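PDB 6BS3: ATPase BagA from Mycobacterium tuberculosis H37Rv, which forms, with its partner BagB, a heterodimeric ATPase complex whose ATP hydrolysis is required for resistance against nitric oxide and elevated glycerol. Local coordinates for residues I93-A98 and G131-L136; L136-I141 and A170-V175. All coordinates share one frame; numbering follows the deposited sequence.

Contact 1. Residues I93-A98 and G131-L136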
loop_
_atom_site.group_PDB
_atom_site.type_symbol
_atom_site.label_atom_id
_atom_site.label_comp_id
_atom_site.label_asym_id
_atom_site.label_seq_id
_atom_site.Cartn_x
_atom_site.Cartn_y
_atom_site.Cartn_z
ATOM N N ILE A 93 -16.981 8.180 7.276
ATOM C CA ILE A 93 -17.851 7.320 8.098
ATOM C C ILE A 93 -17.112 6.895 9.386
ATOM O O ILE A 93 -15.977 6.417 9.329
ATOM C CB ILE A 93 -18.449 6.094 7.332
ATOM C CG1 ILE A 93 -19.324 6.525 6.124
ATOM C CG2 ILE A 93 -19.245 5.181 8.296
ATOM C CD1 ILE A 93 -19.717 5.317 5.137
ATOM N N ASP A 94 -17.747 7.129 10.532
ATOM C CA ASP A 94 -17.250 6.751 11.850
ATOM C C ASP A 94 -18.017 5.458 12.168
ATOM O O ASP A 94 -19.232 5.509 12.392
ATOM C CB ASP A 94 -17.570 7.886 12.841
ATOM C CG ASP A 94 -17.185 7.694 14.299
ATOM O OD1 ASP A 94 -17.174 6.535 14.770
ATOM O OD2 ASP A 94 -16.934 8.706 14.980
ATOM N N ILE A 95 -17.327 4.296 12.100
ATOM C CA ILE A 95 -17.936 2.967 12.291
ATOM C C ILE A 95 -18.580 2.814 13.679
ATOM O O ILE A 95 -19.638 2.194 13.797
ATOM C CB ILE A 95 -16.960 1.787 11.946
ATOM C CG1 ILE A 95 -17.720 0.459 11.721
ATOM C CG2 ILE A 95 -15.836 1.606 12.983
ATOM C CD1 ILE A 95 -18.530 0.390 10.494
ATOM N N GLU A 96 -17.960 3.415 14.708
ATOM C CA GLU A 96 -18.450 3.390 16.084
ATOM C C GLU A 96 -19.787 4.125 16.192
ATOM O O GLU A 96 -20.754 3.538 16.674
ATOM C CB GLU A 96 -17.380 3.927 17.031
ATOM C CG GLU A 96 -17.853 4.154 18.453
ATOM C CD GLU A 96 -16.778 4.021 19.516
ATOM O OE1 GLU A 96 -17.142 4.107 20.709
ATOM O OE2 GLU A 96 -15.585 3.837 19.171
ATOM N N ALA A 97 -19.869 5.349 15.630
ATOM C CA ALA A 97 -21.107 6.144 15.591
ATOM C C ALA A 97 -22.164 5.490 14.683
ATOM O O ALA A 97 -23.347 5.542 15.019
ATOM C CB ALA A 97 -20.815 7.572 15.143
ATOM N N ALA A 98 -21.735 4.829 13.570
ATOM C CA ALA A 98 -22.646 4.102 12.653
ATOM C C ALA A 98 -23.262 2.880 13.356
ATOM O O ALA A 98 -24.436 2.588 13.145
ATOM C CB ALA A 98 -21.925 3.688 11.368
ATOM N N GLY A 131 -18.024 -8.741 9.183
ATOM C CA GLY A 131 -19.285 -8.758 8.446
ATOM C C GLY A 131 -20.224 -7.660 8.912
ATOM O O GLY A 131 -20.847 -6.992 8.086
ATOM N N LEU A 132 -20.312 -7.440 10.246
ATOM C CA LEU A 132 -21.111 -6.351 10.832
ATOM C C LEU A 132 -20.571 -4.987 10.314
ATOM O O LEU A 132 -21.347 -4.124 9.913
ATOM C CB LEU A 132 -21.050 -6.396 12.385
ATOM C CG LEU A 132 -21.783 -5.253 13.116
ATOM C CD1 LEU A 132 -23.267 -5.248 12.779
ATOM C CD2 LEU A 132 -21.577 -5.338 14.618
ATOM N N ARG A 133 -19.240 -4.837 10.289
ATOM C CA ARG A 133 -18.546 -3.666 9.787
ATOM C C ARG A 133 -18.980 -3.346 8.357
ATOM O O ARG A 133 -19.461 -2.245 8.116
ATOM C CB ARG A 133 -17.031 -3.909 9.872
ATOM C CG ARG A 133 -16.185 -2.660 10.011
ATOM C CD ARG A 133 -14.840 -3.024 10.609
ATOM N NE ARG A 133 -14.106 -3.952 9.749
ATOM C CZ ARG A 133 -13.471 -5.038 10.179
ATOM N NH1 ARG A 133 -13.462 -5.344 11.472
ATOM N NH2 ARG A 133 -12.840 -5.824 9.322
ATOM N N ASP A 134 -18.899 -4.332 7.437
ATOM C CA ASP A 134 -19.289 -4.173 6.029
ATOM C C ASP A 134 -20.791 -3.891 5.839
ATOM O O ASP A 134 -21.141 -3.156 4.915
ATOM C CB ASP A 134 -18.820 -5.380 5.184
ATOM C CG ASP A 134 -17.298 -5.583 5.155
ATOM O OD1 ASP A 134 -16.558 -4.624 5.480
ATOM O OD2 ASP A 134 -16.853 -6.701 4.812
ATOM N N VAL A 135 -21.670 -4.479 6.691
ATOM C CA VAL A 135 -23.120 -4.251 6.685
ATOM C C VAL A 135 -23.388 -2.776 7.038
ATOM O O VAL A 135 -24.182 -2.124 6.369
ATOM C CB VAL A 135 -23.882 -5.241 7.631
ATOM C CG1 VAL A 135 -25.271 -4.719 8.028
ATOM C CG2 VAL A 135 -23.991 -6.623 7.004
ATOM N N LEU A 136 -22.714 -2.256 8.077
ATOM C CA LEU A 136 -22.864 -0.870 8.519
ATOM C C LEU A 136 -22.418 0.111 7.441
ATOM O O LEU A 136 -23.117 1.087 7.200
ATOM C CB LEU A 136 -22.078 -0.607 9.828
ATOM C CG LEU A 136 -22.543 -1.369 11.077
ATOM C CD1 LEU A 136 -21.556 -1.199 12.219
ATOM C CD2 LEU A 136 -23.933 -0.940 11.507
#

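Contact 2. Residues L136-I141 and A170-V175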
loop_
_atom_site.group_PDB
_atom_site.type_symbol
_atom_site.label_atom_id
_atom_site.label_comp_id
_atom_site.label_asym_id
_atom_site.label_seq_id
_atom_site.Cartn_x
_atom_site.Cartn_y
_atom_site.Cartn_z
ATOM N N LEU A 136 -22.714 -2.256 8.077
ATOM C CA LEU A 136 -22.864 -0.870 8.519
ATOM C C LEU A 136 -22.418 0.111 7.441
ATOM O O LEU A 136 -23.117 1.087 7.200
ATOM C CB LEU A 136 -22.078 -0.607 9.828
ATOM C CG LEU A 136 -22.543 -1.369 11.077
ATOM C CD1 LEU A 136 -21.556 -1.199 12.219
ATOM C CD2 LEU A 136 -23.933 -0.940 11.507
ATOM N N LEU A 137 -21.265 -0.164 6.797
ATOM C CA LEU A 137 -20.644 0.685 5.782
ATOM C C LEU A 137 -21.398 0.715 4.469
ATOM O O LEU A 137 -21.700 1.807 4.003
ATOM C CB LEU A 137 -19.160 0.328 5.554
ATOM C CG LEU A 137 -18.239 0.463 6.769
ATOM C CD1 LEU A 137 -16.929 -0.266 6.556
ATOM C CD2 LEU A 137 -18.014 1.918 7.138
ATOM N N THR A 138 -21.720 -0.453 3.883
ATOM C CA THR A 138 -22.460 -0.522 2.612
ATOM C C THR A 138 -23.910 -0.041 2.823
ATOM O O THR A 138 -24.524 0.493 1.894
ATOM C CB THR A 138 -22.427 -1.951 1.997
ATOM O OG1 THR A 138 -23.063 -2.867 2.901
ATOM C CG2 THR A 138 -21.015 -2.423 1.641
ATOM N N GLY A 139 -24.434 -0.264 4.025
ATOM C CA GLY A 139 -25.782 0.165 4.394
ATOM C C GLY A 139 -25.886 1.677 4.462
ATOM O O GLY A 139 -26.878 2.246 4.007
ATOM N N LYS A 140 -24.852 2.342 4.998
ATOM C CA LYS A 140 -24.791 3.807 5.085
ATOM C C LYS A 140 -24.588 4.409 3.694
ATOM O O LYS A 140 -25.184 5.437 3.390
ATOM C CB LYS A 140 -23.696 4.276 6.073
ATOM C CG LYS A 140 -23.550 5.802 6.200
ATOM C CD LYS A 140 -24.797 6.471 6.740
ATOM C CE LYS A 140 -24.735 7.969 6.621
ATOM N NZ LYS A 140 -26.034 8.595 6.980
ATOM N N ILE A 141 -23.753 3.762 2.856
ATOM C CA ILE A 141 -23.495 4.165 1.474
ATOM C C ILE A 141 -24.838 4.149 0.714
ATOM O O ILE A 141 -25.186 5.145 0.087
ATOM C CB ILE A 141 -22.430 3.242 0.818
ATOM C CG1 ILE A 141 -21.001 3.542 1.382
ATOM C CG2 ILE A 141 -22.469 3.353 -0.732
ATOM C CD1 ILE A 141 -19.869 2.403 0.957
ATOM N N ALA A 170 -13.902 -7.156 -3.235
ATOM C CA ALA A 170 -14.911 -8.181 -3.532
ATOM C C ALA A 170 -15.637 -8.633 -2.276
ATOM O O ALA A 170 -16.863 -8.657 -2.288
ATOM C CB ALA A 170 -14.298 -9.362 -4.287
ATOM N N ARG A 171 -14.899 -8.893 -1.176
ATOM C CA ARG A 171 -15.457 -9.252 0.131
ATOM C C ARG A 171 -16.290 -8.098 0.726
ATOM O O ARG A 171 -17.378 -8.341 1.263
ATOM C CB ARG A 171 -14.329 -9.690 1.091
ATOM C CG ARG A 171 -14.748 -9.915 2.571
ATOM C CD ARG A 171 -15.691 -11.099 2.781
ATOM N NE ARG A 171 -15.153 -12.349 2.232
ATOM C CZ ARG A 171 -14.476 -13.255 2.932
ATOM N NH1 ARG A 171 -14.258 -13.077 4.230
ATOM N NH2 ARG A 171 -14.015 -14.350 2.340
ATOM N N PHE A 172 -15.805 -6.845 0.600
ATOM C CA PHE A 172 -16.520 -5.659 1.081
ATOM C C PHE A 172 -17.928 -5.530 0.466
ATOM O O PHE A 172 -18.861 -5.083 1.146
ATOM C CB PHE A 172 -15.700 -4.384 0.817
ATOM C CG PHE A 172 -16.400 -3.084 1.155
ATOM C CD1 PHE A 172 -16.640 -2.726 2.479
ATOM C CD2 PHE A 172 -16.798 -2.206 0.150
ATOM C CE1 PHE A 172 -17.281 -1.520 2.792
ATOM C CE2 PHE A 172 -17.435 -0.992 0.465
ATOM C CZ PHE A 172 -17.669 -0.659 1.783
ATOM N N LEU A 173 -18.071 -5.919 -0.820
ATOM C CA LEU A 173 -19.340 -5.833 -1.542
ATOM C C LEU A 173 -20.123 -7.146 -1.523
ATOM O O LEU A 173 -21.168 -7.245 -2.164
ATOM C CB LEU A 173 -19.119 -5.306 -2.978
ATOM C CG LEU A 173 -18.426 -3.932 -3.067
ATOM C CD1 LEU A 173 -17.911 -3.668 -4.455
ATOM C CD2 LEU A 173 -19.321 -2.812 -2.543
ATOM N N ASP A 174 -19.643 -8.135 -0.758
ATOM C CA ASP A 174 -20.312 -9.423 -0.629
ATOM C C ASP A 174 -21.309 -9.364 0.540
ATOM O O ASP A 174 -21.012 -9.788 1.662
ATOM C CB ASP A 174 -19.280 -10.553 -0.495
ATOM C CG ASP A 174 -19.795 -11.951 -0.764
ATOM O OD1 ASP A 174 -21.038 -12.140 -0.797
ATOM O OD2 ASP A 174 -18.960 -12.863 -0.926
ATOM N N VAL A 175 -22.484 -8.791 0.263
ATOM C CA VAL A 175 -23.577 -8.575 1.224
ATOM C C VAL A 175 -24.109 -9.903 1.814
ATOM O O VAL A 175 -24.396 -9.962 3.006
ATOM C CB VAL A 175 -24.698 -7.687 0.604
ATOM C CG1 VAL A 175 -25.774 -7.318 1.631
ATOM C CG2 VAL A 175 -24.106 -6.423 -0.008
#

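Contact 1. Residues I93-A98 and G131-L136
Ile-95 and Ala-98, one turn apart at the start of helix 95-107, are paired with Arg-133 and Leu-136 of helix 130-146, with CA atoms 7.1 Å apart for Ile-95 and Arg-133 and 6.5 Å apart for Ala-98 and Leu-136. No hydrogen bond crosses this interface, so its cohesion rests on apolar packing. Ile-95 reaches over with its longer branch: CG1 stands anti to the backbone N (chi1 -162°), and CD1 at its end lies 3.7 Å from Leu-136 CB, the two side chains meeting at roughly a right angle. The same methyl also touches the backbone, 3.7 Å from the carbonyl O of Arg-133. Contact 1 belongs to the helical part of this ArsA-type P-loop ATPase; the 32 residues between the segments are mostly helix, with no strand, and strand 86-92 leads directly into the first segment. Asp-94 is the N-cap of helix 95-107, and its OD1 accepts from Ala-97 N at 3.1 Å, the N-H approaching well above the carboxylate plane. Of the Arg-133 side chain it is the aliphatic part that takes part, CG lying 3.9 Å from Ile-95 CG1. Its guanidinium is engaged elsewhere, NH1 bonding the carbonyl O of Thr-126 in helix 121-128. On the next turn, Leu-136 CD2 packs 3.9 Å from the carbonyl O of Ala-98, while Phe-99 and Tyr-102 also touch the leucine.

Contact 2. Residues L136-I141 and A170-V175
With CG anti to the backbone N (chi1 174°), the Phe-172 ring extends across to helix 130-146, while Thr-138 presents its methyl to that ring because CG2 stands anti to its own carbonyl carbon (chi1, measured to OG1, 62°). The two side chains run past each other in opposite directions. Thr-138 CG2 sits over one face, 4.0 Å from the centroid of the Phe-172 ring and 20° off the ring normal, which meets the geometry of a CH-pi contact; its position is offset toward the rim, with CZ of Phe-172 the nearest ring atom. That methyl also lies 3.5 Å from the carbonyl O of Phe-172; the one methyl thus touches both the ring and the backbone of Phe-172.

Thr-138 OG1 is directed elsewhere and bonds the carbonyl O of Asp-134 one turn back in its own helix, which satisfies a buried hydroxyl and is consistent with the rotation that offers the methyl to the ring. Two further side chains meet the rim of the ring. Leu-137 comes across at about a right angle, its CB 3.8 Å from Phe-172 CE1. Ile-141 and Phe-172 meet from opposite directions, Ile-141 CD1 lying in the ring plane and 3.9 Å from Phe-172 CZ. Leu-137, Thr-138 and Ile-141 thus share one side of the helix, and all are buried.

After Phe-172 helix 169-172 ends: Leu-173 is the first residue to leave helical angles, and Asp-174, centre of an inverse gamma turn, is the N-cap of helix 175-179. Val-195 of helix 188-200 touches both Thr-138 and Val-175, while Ile-141 and Leu-173 reach strand 23-28, which leads into the P-loop. The contact is therefore helix-to-helix-end packing beside the central sheet of a P-loop NTPase, with the Phe-172 side chain about 10 Å from that of the ATP-binding Lys-34.

From the N terminus, strand 86-92 runs into the segment 93-98, and contact 1 closes a largely helical loop when the chain returns at 131-136. Segment 136-141 of contact 2 begins at Leu-136, which packs in contact 1 only; contact 2 itself is made from Leu-137 on and closes a second loop that passes through strand 158-162 before reaching 170-175. The two loops therefore follow in series, neither enclosing nor crossing the other. Helix 130-146 joins them, meeting helix 95-107 in one contact and the end of helix 169-172 in the other. Their centres are 9 Å apart, and they touch directly: Leu-137 CD2 lies 3.7 Å from Ile-95 CD1, and Asp-134 OD1 lies 3.6 Å from Phe-172 CD1.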